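PDB 4BQH: Udp-n-acetylglucosamine pyrophosphorylase from Trypanosoma brucei, which probably catalyses the formation of UDP-N-acetylglucosamine and diphosphate from UTP and N-acetylglucosamine 1-phosphate. Local coordinates for residues E45-D50 / A209-P214; Q113-I118 / Q175-T180; A240-L245 / H365-A370; V276-I281 / N360-H365. All blocks are in the same frame, centred on the assembly; numbering follows the deposited sequence.

Contact 1 (E45-D50 / A209-P214); sequences ELAGVD and AQSSVP. With 9VU ((3S)-3-[2-(1,3-benzodioxol-5-yl)-2-oxidanylidene-ethyl]-4-bromanyl-5-methyl-3-oxidanyl-1H-indol-2-one), chain C.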
# COMPACT_ATOMS: atom_id res chain seq x y z
N GLU A 45 -12.41 7.87 15.68
CA GLU A 45 -11.02 8.01 15.20
C GLU A 45 -10.07 7.11 15.96
O GLU A 45 -8.97 6.86 15.47
CB GLU A 45 -10.52 9.45 15.33
CG GLU A 45 -11.34 10.45 14.53
CD GLU A 45 -10.78 11.85 14.68
OE1 GLU A 45 -9.59 12.06 14.38
OE2 GLU A 45 -11.54 12.73 15.11
N LEU A 46 -10.45 6.70 17.17
CA LEU A 46 -9.64 5.75 17.96
C LEU A 46 -10.43 4.48 18.32
O LEU A 46 -10.23 3.89 19.38
CB LEU A 46 -9.07 6.40 19.23
CG LEU A 46 -8.00 7.45 18.89
CD1 LEU A 46 -8.63 8.81 19.04
CD2 LEU A 46 -6.76 7.30 19.76
N ALA A 47 -11.34 4.10 17.43
CA ALA A 47 -12.15 2.90 17.64
C ALA A 47 -11.24 1.70 17.95
O ALA A 47 -10.21 1.50 17.28
CB ALA A 47 -13.00 2.62 16.41
N GLY A 48 -11.60 0.94 18.97
CA GLY A 48 -10.91 -0.30 19.29
C GLY A 48 -9.61 -0.15 20.07
O GLY A 48 -9.14 -1.13 20.64
N VAL A 49 -9.05 1.07 20.13
CA VAL A 49 -7.79 1.32 20.84
C VAL A 49 -7.93 0.96 22.32
O VAL A 49 -8.88 1.40 23.00
CB VAL A 49 -7.32 2.79 20.71
CG1 VAL A 49 -6.24 3.13 21.74
CG2 VAL A 49 -6.87 3.09 19.28
N ASP A 50 -6.99 0.16 22.80
CA ASP A 50 -6.97 -0.28 24.19
C ASP A 50 -6.00 0.64 24.94
O ASP A 50 -4.78 0.53 24.80
CB ASP A 50 -6.53 -1.75 24.23
CG ASP A 50 -6.48 -2.35 25.63
OD1 ASP A 50 -6.34 -1.64 26.64
OD2 ASP A 50 -6.55 -3.59 25.71
N ALA A 209 -12.29 2.21 8.25
CA ALA A 209 -11.43 3.25 8.85
C ALA A 209 -10.43 2.66 9.80
O ALA A 209 -10.75 1.76 10.60
CB ALA A 209 -12.28 4.27 9.58
N GLN A 210 -9.21 3.19 9.73
CA GLN A 210 -8.16 2.84 10.68
C GLN A 210 -8.34 3.70 11.91
O GLN A 210 -9.12 4.69 11.90
CB GLN A 210 -6.78 3.11 10.07
CG GLN A 210 -6.51 4.56 9.68
CD GLN A 210 -5.31 4.65 8.78
OE1 GLN A 210 -4.17 4.56 9.25
NE2 GLN A 210 -5.55 4.71 7.47
N SER A 211 -7.59 3.36 12.94
CA SER A 211 -7.52 4.18 14.14
C SER A 211 -6.22 4.94 14.23
O SER A 211 -5.16 4.46 13.84
CB SER A 211 -7.73 3.31 15.37
OG SER A 211 -9.08 2.82 15.32
N SER A 212 -6.30 6.15 14.76
CA SER A 212 -5.11 6.91 15.08
C SER A 212 -4.55 6.43 16.43
O SER A 212 -5.17 5.62 17.13
CB SER A 212 -5.46 8.39 15.13
OG SER A 212 -6.45 8.63 16.14
N VAL A 213 -3.36 6.91 16.79
CA VAL A 213 -2.68 6.47 18.00
C VAL A 213 -2.41 7.72 18.86
O VAL A 213 -1.94 8.73 18.33
CB VAL A 213 -1.34 5.79 17.64
CG1 VAL A 213 -0.54 5.44 18.90
CG2 VAL A 213 -1.62 4.50 16.87
N PRO A 214 -2.72 7.67 20.16
CA PRO A 214 -2.49 8.89 21.01
C PRO A 214 -1.02 9.31 21.07
O PRO A 214 -0.12 8.46 20.87
CB PRO A 214 -2.93 8.45 22.40
CG PRO A 214 -3.82 7.25 22.18
CD PRO A 214 -3.27 6.55 20.96
OAN 9VU C . -5.12 -1.08 21.08
CAH 9VU C . -5.45 -1.94 20.25
NAG 9VU C . -6.71 -2.38 20.09
CAC 9VU C . -6.72 -3.34 19.13
CAB 9VU C . -7.75 -4.06 18.68
CAA 9VU C . -7.61 -5.05 17.69
CAF 9VU C . -6.33 -5.29 17.19
CAJ 9VU C . -6.14 -6.30 16.18
CAE 9VU C . -5.27 -4.51 17.70
BRA 9VU C . -3.55 -4.82 16.94
CAD 9VU C . -5.46 -3.55 18.65
CAI 9VU C . -4.59 -2.65 19.36
OAL 9VU C . -3.69 -3.39 20.19
CAM 9VU C . -3.67 -1.76 18.49
CAO 9VU C . -4.43 -0.72 17.64
OAP 9VU C . -5.63 -0.56 17.87
CAQ 9VU C . -3.68 0.05 16.69
CAV 9VU C . -2.40 -0.31 16.27
CAU 9VU C . -1.72 0.43 15.38
OAY 9VU C . -0.48 0.21 14.86
CAX 9VU C . -0.10 1.50 14.30
OAW 9VU C . -1.36 2.09 13.95
CAT 9VU C . -2.24 1.53 14.84
CAS 9VU C . -3.48 1.93 15.18
CAR 9VU C . -4.23 1.20 16.10
O HOH W 1 -7.58 11.32 16.09
O HOH W 2 -8.66 7.65 12.29
O HOH W 3 -11.14 4.65 14.34
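L46 lies against S212 and P214, and its side chain makes the apolar half of this contact. With CG anti to the carbonyl carbon (chi1 -69°), the chain leads from CB to L46 CG, which meets S212 OG at 3.4 Å. CD1 stays beside the same hydroxyl. CD2 goes the other way: it lies 3.5 Å from S212 O and 3.8 Å from P214 CD. V49 CG2 also reaches S212 O, so two apolar branches shield a buried carbonyl that has no polar partner in the model.

The polar half is held by two serines. S212 N donates to E45 O at 2.9 Å in a nearly straight bond (165°). S211 OG donates to A47 O at 2.6 Å, on a lone pair in the carbonyl plane. A water donates to S211 OG and accepts from A47 N, which fixes the hydroxyl from a second direction. Another water joins E45 OE1 to S212 OG, while E45 also forms a salt bridge with R230.

L46 to V49 is a type II beta turn with G48 at its third position. The turn and the residue after it present their backbone to the inhibitor 9VU: NAG donates to G48 O at 2.8 Å, and D50 N donates to OAN at 2.8 Å. With S211 and V213 on the facing segment, this is one wall of the inhibitor pocket.

Contact 2 (Q113-I118 / Q175-T180); sequences QIAFLI and QLLVMT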
# COMPACT_ATOMS: atom_id res chain seq x y z
N GLN A 113 -9.95 -14.98 -5.33
CA GLN A 113 -9.13 -15.18 -4.13
C GLN A 113 -8.30 -13.98 -3.72
O GLN A 113 -7.64 -14.02 -2.66
CB GLN A 113 -8.19 -16.36 -4.34
CG GLN A 113 -8.92 -17.69 -4.38
CD GLN A 113 -7.93 -18.80 -4.66
OE1 GLN A 113 -7.08 -18.66 -5.52
NE2 GLN A 113 -8.02 -19.88 -3.91
N ILE A 114 -8.34 -12.90 -4.50
CA ILE A 114 -7.41 -11.76 -4.25
C ILE A 114 -8.14 -10.50 -3.78
O ILE A 114 -9.15 -10.10 -4.36
CB ILE A 114 -6.59 -11.42 -5.53
CG1 ILE A 114 -5.87 -12.67 -6.07
CG2 ILE A 114 -5.65 -10.21 -5.31
CD1 ILE A 114 -5.02 -13.39 -5.03
N ALA A 115 -7.62 -9.89 -2.72
CA ALA A 115 -8.06 -8.56 -2.31
C ALA A 115 -6.88 -7.61 -2.45
O ALA A 115 -5.72 -8.02 -2.28
CB ALA A 115 -8.56 -8.56 -0.88
N PHE A 116 -7.17 -6.35 -2.75
CA PHE A 116 -6.14 -5.30 -2.76
C PHE A 116 -6.54 -4.27 -1.71
O PHE A 116 -7.63 -3.72 -1.78
CB PHE A 116 -5.99 -4.61 -4.13
CG PHE A 116 -4.80 -3.70 -4.18
CD1 PHE A 116 -4.85 -2.43 -3.60
CD2 PHE A 116 -3.61 -4.13 -4.74
CE1 PHE A 116 -3.73 -1.61 -3.59
CE2 PHE A 116 -2.48 -3.31 -4.73
CZ PHE A 116 -2.54 -2.07 -4.14
N LEU A 117 -5.65 -4.01 -0.76
CA LEU A 117 -5.93 -3.09 0.34
C LEU A 117 -5.18 -1.80 0.03
O LEU A 117 -3.93 -1.78 -0.00
CB LEU A 117 -5.47 -3.72 1.66
CG LEU A 117 -5.83 -3.05 2.99
CD1 LEU A 117 -5.46 -3.97 4.15
CD2 LEU A 117 -5.15 -1.68 3.13
N ILE A 118 -5.92 -0.72 -0.23
CA ILE A 118 -5.26 0.58 -0.49
C ILE A 118 -5.14 1.36 0.82
O ILE A 118 -6.16 1.61 1.50
CB ILE A 118 -6.11 1.49 -1.41
CG1 ILE A 118 -6.42 0.84 -2.74
CG2 ILE A 118 -5.36 2.82 -1.60
CD1 ILE A 118 -7.29 1.71 -3.66
N GLN A 175 -11.43 -8.03 -4.61
CA GLN A 175 -12.08 -7.19 -3.57
C GLN A 175 -11.18 -6.01 -3.28
O GLN A 175 -9.98 -6.21 -3.04
CB GLN A 175 -12.33 -7.98 -2.29
CG GLN A 175 -13.21 -9.22 -2.51
CD GLN A 175 -14.61 -8.86 -2.96
OE1 GLN A 175 -15.21 -7.90 -2.46
NE2 GLN A 175 -15.14 -9.61 -3.93
N LEU A 176 -11.74 -4.80 -3.33
CA LEU A 176 -10.98 -3.59 -3.07
C LEU A 176 -11.31 -3.14 -1.65
O LEU A 176 -12.48 -2.93 -1.29
CB LEU A 176 -11.36 -2.48 -4.08
CG LEU A 176 -10.62 -1.15 -3.86
CD1 LEU A 176 -9.11 -1.33 -3.94
CD2 LEU A 176 -11.06 -0.11 -4.87
N LEU A 177 -10.26 -3.01 -0.84
CA LEU A 177 -10.40 -2.61 0.56
C LEU A 177 -9.77 -1.24 0.67
O LEU A 177 -8.56 -1.10 0.41
CB LEU A 177 -9.65 -3.61 1.45
CG LEU A 177 -9.74 -5.10 1.12
CD1 LEU A 177 -8.94 -5.89 2.16
CD2 LEU A 177 -11.21 -5.52 1.08
N VAL A 178 -10.57 -0.23 0.98
CA VAL A 178 -10.06 1.14 1.02
C VAL A 178 -9.92 1.55 2.49
O VAL A 178 -10.92 1.71 3.19
CB VAL A 178 -11.03 2.10 0.28
CG1 VAL A 178 -10.52 3.54 0.33
CG2 VAL A 178 -11.19 1.63 -1.16
N MET A 179 -8.68 1.66 2.96
CA MET A 179 -8.46 1.93 4.38
C MET A 179 -8.38 3.43 4.64
O MET A 179 -7.36 4.08 4.42
CB MET A 179 -7.23 1.21 4.96
CG MET A 179 -7.29 1.26 6.49
SD MET A 179 -5.95 0.33 7.26
CE MET A 179 -4.62 1.50 7.09
N THR A 180 -9.49 3.97 5.11
CA THR A 180 -9.66 5.41 5.25
C THR A 180 -9.13 5.83 6.64
O THR A 180 -8.66 5.00 7.42
CB THR A 180 -11.14 5.75 5.14
OG1 THR A 180 -11.86 4.93 6.07
CG2 THR A 180 -11.65 5.45 3.71
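F116 and I118 each use both backbone polar groups to bind the strand 175-180. F116 N donates to Q175 O, and F116 O accepts from L177 N at 2.9 Å in an almost straight bond (174°). I118 repeats the pattern: its N donates to L177 O at 2.7 Å, and its O accepts from M179 N. A fifth bond, from Q175 N to I114 O, closes the starting end. This is the pattern of neighbouring parallel strands, here inclined by 18°.

The side chains sort onto two faces. On one face, L177 CD1 lies 4.1 Å from A115 CB and equally far from L117 CB, so the leucine tip bridges two residues of the other strand. The L117 and L177 side chains cross at about a right angle. L117 CD2 then continues to M179 CB at 4.0 Å. On the other face, L176 CD1 touches I118 CD1 at 3.6 Å. The same methyl lies 3.5 Å from F116 O. L176 CG is anti to its backbone N (chi1 179°), and CD1 is the branch that turns back toward the strand 114-118.

A second shell holds these groups. L177 and M179 pack on F208, and L117 on V276 and I278. H206 NE2 donates to Q175 OE1.

The two strands and helix 147-166 form a beta-alpha-beta crossover of the GT-A sheet. The helix packs on I118, L176 and V178. Strands 275-280 and 205-209 flank the pair on its two outer edges.

Contact 3 (A240-L245 / H365-A370); sequences AVFAAL and HFMSLA. With 9VU ((3S)-3-[2-(1,3-benzodioxol-5-yl)-2-oxidanylidene-ethyl]-4-bromanyl-5-methyl-3-oxidanyl-1H-indol-2-one), chain C.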
# COMPACT_ATOMS: atom_id res chain seq x y z
N ALA A 240 -1.36 -0.15 11.27
CA ALA A 240 -2.80 0.03 11.59
C ALA A 240 -3.76 -0.93 10.86
O ALA A 240 -4.93 -1.07 11.27
CB ALA A 240 -3.24 1.48 11.34
N VAL A 241 -3.28 -1.57 9.79
CA VAL A 241 -4.12 -2.46 8.98
C VAL A 241 -4.73 -3.56 9.83
O VAL A 241 -5.89 -3.92 9.62
CB VAL A 241 -3.43 -3.11 7.74
CG1 VAL A 241 -3.05 -2.05 6.71
CG2 VAL A 241 -2.21 -3.95 8.10
N PHE A 242 -3.96 -4.10 10.77
CA PHE A 242 -4.43 -5.29 11.49
C PHE A 242 -5.64 -5.00 12.37
O PHE A 242 -6.65 -5.72 12.31
CB PHE A 242 -3.29 -5.94 12.27
CG PHE A 242 -2.15 -6.33 11.40
CD1 PHE A 242 -2.28 -7.40 10.48
CD2 PHE A 242 -0.95 -5.66 11.47
CE1 PHE A 242 -1.23 -7.75 9.66
CE2 PHE A 242 0.12 -6.02 10.66
CZ PHE A 242 -0.03 -7.07 9.75
N ALA A 243 -5.55 -3.94 13.16
CA ALA A 243 -6.66 -3.46 13.99
C ALA A 243 -7.85 -3.04 13.13
O ALA A 243 -9.01 -3.34 13.47
CB ALA A 243 -6.19 -2.31 14.87
N ALA A 244 -7.57 -2.37 12.02
CA ALA A 244 -8.63 -1.90 11.15
C ALA A 244 -9.43 -3.07 10.54
O ALA A 244 -10.65 -3.00 10.51
CB ALA A 244 -8.08 -0.95 10.09
N LEU A 245 -8.74 -4.12 10.10
CA LEU A 245 -9.40 -5.31 9.55
C LEU A 245 -10.13 -6.09 10.64
O LEU A 245 -11.02 -6.86 10.33
CB LEU A 245 -8.38 -6.21 8.85
CG LEU A 245 -7.88 -5.71 7.50
CD1 LEU A 245 -6.63 -6.52 7.13
CD2 LEU A 245 -8.93 -5.81 6.39
N HIS A 365 -4.51 -15.99 6.33
CA HIS A 365 -4.05 -16.60 7.58
C HIS A 365 -3.06 -15.70 8.30
O HIS A 365 -3.18 -15.49 9.52
CB HIS A 365 -3.39 -17.96 7.35
CG HIS A 365 -3.13 -18.75 8.62
ND1 HIS A 365 -2.60 -19.99 8.61
CD2 HIS A 365 -3.40 -18.46 9.96
CE1 HIS A 365 -2.49 -20.44 9.88
NE2 HIS A 365 -2.96 -19.51 10.70
N PHE A 366 -2.07 -15.18 7.56
CA PHE A 366 -1.12 -14.24 8.19
C PHE A 366 -1.84 -12.99 8.73
O PHE A 366 -1.53 -12.54 9.83
CB PHE A 366 0.04 -13.82 7.26
CG PHE A 366 0.97 -12.82 7.90
CD1 PHE A 366 1.89 -13.24 8.85
CD2 PHE A 366 0.86 -11.46 7.63
CE1 PHE A 366 2.71 -12.31 9.50
CE2 PHE A 366 1.71 -10.54 8.26
CZ PHE A 366 2.64 -10.98 9.18
N MET A 367 -2.75 -12.42 7.94
CA MET A 367 -3.44 -11.22 8.42
C MET A 367 -4.15 -11.50 9.74
O MET A 367 -4.15 -10.66 10.65
CB MET A 367 -4.41 -10.69 7.37
CG MET A 367 -3.73 -10.29 6.06
SD MET A 367 -2.39 -9.10 6.22
CE MET A 367 -3.31 -7.62 6.68
N SER A 368 -4.79 -12.66 9.83
CA SER A 368 -5.46 -13.11 11.06
C SER A 368 -4.50 -13.30 12.23
O SER A 368 -4.74 -12.83 13.34
CB SER A 368 -6.18 -14.43 10.79
OG SER A 368 -7.19 -14.26 9.81
N LEU A 369 -3.42 -14.03 12.00
CA LEU A 369 -2.53 -14.38 13.09
C LEU A 369 -1.79 -13.13 13.56
O LEU A 369 -1.56 -12.97 14.76
CB LEU A 369 -1.51 -15.44 12.63
CG LEU A 369 -0.53 -15.98 13.69
CD1 LEU A 369 -0.20 -17.44 13.41
CD2 LEU A 369 0.78 -15.22 13.67
N ALA A 370 -1.38 -12.30 12.61
CA ALA A 370 -0.62 -11.09 12.93
C ALA A 370 -1.50 -10.19 13.77
O ALA A 370 -1.01 -9.60 14.75
CB ALA A 370 -0.18 -10.35 11.67
OAN 9VU C . -5.12 -1.08 21.08
CAH 9VU C . -5.45 -1.94 20.25
NAG 9VU C . -6.71 -2.38 20.09
CAC 9VU C . -6.72 -3.34 19.13
CAB 9VU C . -7.75 -4.06 18.68
CAA 9VU C . -7.61 -5.05 17.69
CAF 9VU C . -6.33 -5.29 17.19
CAJ 9VU C . -6.14 -6.30 16.18
CAE 9VU C . -5.27 -4.51 17.70
BRA 9VU C . -3.55 -4.82 16.94
CAD 9VU C . -5.46 -3.55 18.65
CAI 9VU C . -4.59 -2.65 19.36
OAL 9VU C . -3.69 -3.39 20.19
CAM 9VU C . -3.67 -1.76 18.49
CAO 9VU C . -4.43 -0.72 17.64
OAP 9VU C . -5.63 -0.56 17.87
CAQ 9VU C . -3.68 0.05 16.69
CAV 9VU C . -2.40 -0.31 16.27
CAU 9VU C . -1.72 0.43 15.38
OAY 9VU C . -0.48 0.21 14.86
CAX 9VU C . -0.10 1.50 14.30
OAW 9VU C . -1.36 2.09 13.95
CAT 9VU C . -2.24 1.53 14.84
CAS 9VU C . -3.48 1.93 15.18
CAR 9VU C . -4.23 1.20 16.10
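A370 N donates to F366 O at 2.8 Å, the shortest polar bond here. The bond is one of the regular bonds of the helix; its two residues lie one turn apart, and both touch F242 of the other helix. The contact itself is apolar.

The F242 ring is the main piece. With CG anti to the carbonyl carbon (chi1 -58°), the ring is carried across to helix 364-374. A370 CB sits over one face, 3.9 Å from the ring centroid, in a CH-pi contact. V241 CG2, from the ring's own helix, lies over the centre of the opposite face. The F242 ring is thus sandwiched between two methyl groups. F366 approaches obliquely, with its CE2 4.2 Å from F242 CZ.

M367 fills the angle between the helices. Its chain bends at both chi2 and chi3 (-55° and -70°), which curls the methyl end back toward the first helix. There M367 CE meets L245 CD1 at 3.5 Å and F242 CE1 at 3.6 Å. V241 CG2 is a little farther from the same methyl. M367 SD stands obliquely beside the F242 ring in a Met-aromatic contact, 5.1 Å from the centroid.

The segment 240-245 also borders the inhibitor pocket: A240 CB and A243 CB touch 9VU, the latter 3.5 Å from OAP.

The two helices cross nearly at right angles. V241 and L245 rest on L117 of strand 114-119, M367 packs on L265 of helix 264-270, and the far part of helix 364-374 adds A371 and M374 around F242.

Contact 4 (V276-I281 / N360-H365); sequences VQIGNI and NLCSLH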
# COMPACT_ATOMS: atom_id res chain seq x y z
N VAL A 276 -4.05 -10.93 0.39
CA VAL A 276 -4.32 -9.50 0.41
C VAL A 276 -3.04 -8.80 -0.03
O VAL A 276 -2.00 -8.95 0.63
CB VAL A 276 -4.70 -9.04 1.85
CG1 VAL A 276 -5.03 -7.54 1.86
CG2 VAL A 276 -5.90 -9.80 2.39
N GLN A 277 -3.11 -8.08 -1.15
CA GLN A 277 -1.98 -7.25 -1.57
C GLN A 277 -2.18 -5.87 -0.96
O GLN A 277 -3.29 -5.35 -0.99
CB GLN A 277 -1.94 -7.15 -3.08
CG GLN A 277 -0.72 -6.33 -3.55
CD GLN A 277 -0.63 -6.21 -5.08
OE1 GLN A 277 -1.45 -6.75 -5.81
NE2 GLN A 277 0.38 -5.47 -5.56
N ILE A 278 -1.13 -5.30 -0.40
CA ILE A 278 -1.26 -4.03 0.33
C ILE A 278 -0.37 -3.00 -0.33
O ILE A 278 0.80 -3.28 -0.62
CB ILE A 278 -0.86 -4.18 1.81
CG1 ILE A 278 -1.75 -5.24 2.47
CG2 ILE A 278 -0.99 -2.84 2.55
CD1 ILE A 278 -1.16 -5.86 3.69
N GLY A 279 -0.91 -1.81 -0.57
CA GLY A 279 -0.10 -0.73 -1.15
C GLY A 279 -0.61 0.64 -0.80
O GLY A 279 -1.78 0.79 -0.44
N ASN A 280 0.28 1.64 -0.87
CA ASN A 280 -0.13 3.00 -0.59
C ASN A 280 -0.70 3.68 -1.85
O ASN A 280 -0.15 3.52 -2.94
CB ASN A 280 1.10 3.79 -0.11
CG ASN A 280 0.72 5.08 0.60
OD1 ASN A 280 0.03 5.96 0.07
ND2 ASN A 280 1.22 5.21 1.83
N ILE A 281 -1.78 4.44 -1.67
CA ILE A 281 -2.40 5.16 -2.77
C ILE A 281 -1.44 6.17 -3.41
O ILE A 281 -1.66 6.58 -4.54
CB ILE A 281 -3.73 5.85 -2.35
CG1 ILE A 281 -4.57 6.31 -3.57
CG2 ILE A 281 -3.46 7.02 -1.43
CD1 ILE A 281 -4.71 5.34 -4.73
N ASN A 360 3.38 -5.22 -0.19
CA ASN A 360 3.36 -6.54 0.44
C ASN A 360 2.21 -7.39 -0.06
O ASN A 360 1.17 -6.88 -0.46
CB ASN A 360 3.20 -6.48 1.97
CG ASN A 360 4.19 -5.57 2.67
OD1 ASN A 360 5.36 -5.41 2.28
ND2 ASN A 360 3.74 -5.03 3.77
N LEU A 361 2.41 -8.70 -0.02
CA LEU A 361 1.32 -9.62 -0.30
C LEU A 361 1.26 -10.60 0.86
O LEU A 361 2.24 -11.28 1.15
CB LEU A 361 1.58 -10.34 -1.63
CG LEU A 361 0.46 -11.27 -2.10
CD1 LEU A 361 -0.76 -10.48 -2.53
CD2 LEU A 361 0.95 -12.05 -3.29
N CYS A 362 0.13 -10.65 1.56
CA CYS A 362 0.03 -11.48 2.74
C CYS A 362 -1.11 -12.47 2.61
O CYS A 362 -2.16 -12.12 2.08
CB CYS A 362 -0.24 -10.62 3.97
SG CYS A 362 1.08 -9.44 4.29
N SER A 363 -0.92 -13.69 3.12
CA SER A 363 -2.04 -14.63 3.19
C SER A 363 -3.10 -14.10 4.17
O SER A 363 -2.80 -13.35 5.11
CB SER A 363 -1.57 -16.02 3.67
OG SER A 363 -1.16 -15.97 5.03
N LEU A 364 -4.33 -14.53 3.98
CA LEU A 364 -5.36 -14.17 4.94
C LEU A 364 -5.07 -14.79 6.31
O LEU A 364 -5.32 -14.17 7.34
CB LEU A 364 -6.76 -14.55 4.43
CG LEU A 364 -7.86 -13.76 5.16
CD1 LEU A 364 -7.86 -12.29 4.76
CD2 LEU A 364 -9.23 -14.35 4.86
N HIS A 365 -4.51 -15.99 6.33
CA HIS A 365 -4.05 -16.60 7.58
C HIS A 365 -3.06 -15.70 8.30
O HIS A 365 -3.18 -15.49 9.52
CB HIS A 365 -3.39 -17.96 7.35
CG HIS A 365 -3.13 -18.75 8.62
ND1 HIS A 365 -2.60 -19.99 8.61
CD2 HIS A 365 -3.40 -18.46 9.96
CE1 HIS A 365 -2.49 -20.44 9.88
NE2 HIS A 365 -2.96 -19.51 10.70
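V276, N360 and I278 bury the largest areas in this antiparallel strand pair of the mixed GT-A sheet. Strand 275-280 runs parallel to 114-119 on one side, while 359-363 runs against it on the other. V276 faces C362 as a hydrogen-bonded pair. V276 N donates to C362 O at 2.8 Å in a nearly straight bond (171°), and C362 N returns a bond to V276 O. I278 and N360 form the next such pair. I278 N donates to N360 O at 2.8 Å, while the return bond from N360 N to I278 O is longer, at 3.3 Å.

The side chains of V276, I278, N360 and C362 lie on one face. V276 CG2 is the branch anti to the carbonyl carbon, and it reaches L364 CD1 at 4.0 Å. The two side chains meet at a slant. L364 belongs to the first turn of the helix that follows the strand, so V276 packs on both elements. I278 CD1 passes C362 SG at 4.3 Å, and I278 also packs on L403. N360 packs on L403 and F407.

Q277 and L361 form the non-hydrogen-bonded pair between the two and point to the other face, where F293 of helix 291-300 packs on both. The extended Q277 chain carries its amide away to N287, where NE2 donates to the backbone O.

S363 ends the strand and is the N-cap of helix 364-374: its OG bonds to F366 N and also to H303 ND1.

Against Q277 it is one methyl, L361 CD1, that does the touching, 3.6 Å from Q277 CB and just as close to CA.

How the contacts relate
Contacts 2 and 4 belong to the same mixed sheet, about 8 Å apart between centres. Strands 114-119 and 275-280 are neighbours in it, so backbone bonds join the two contacts. Contact 3 lies against this sheet, about 10 Å from contact 4 by centres, and shares H365 and helix 364-374 with it. Contact 1 is farther out, its centre about 19 Å from that of contact 2 and about 14 Å from that of contact 3. Along the chain, contact 2 nests within contact 1, both close before contact 3 opens, and contact 4 nests within contact 3. Contacts 1 and 3 touch 9VU. The allosteric inhibitor thus sits beside helix 241-246, whose inner side packs on the sheet core.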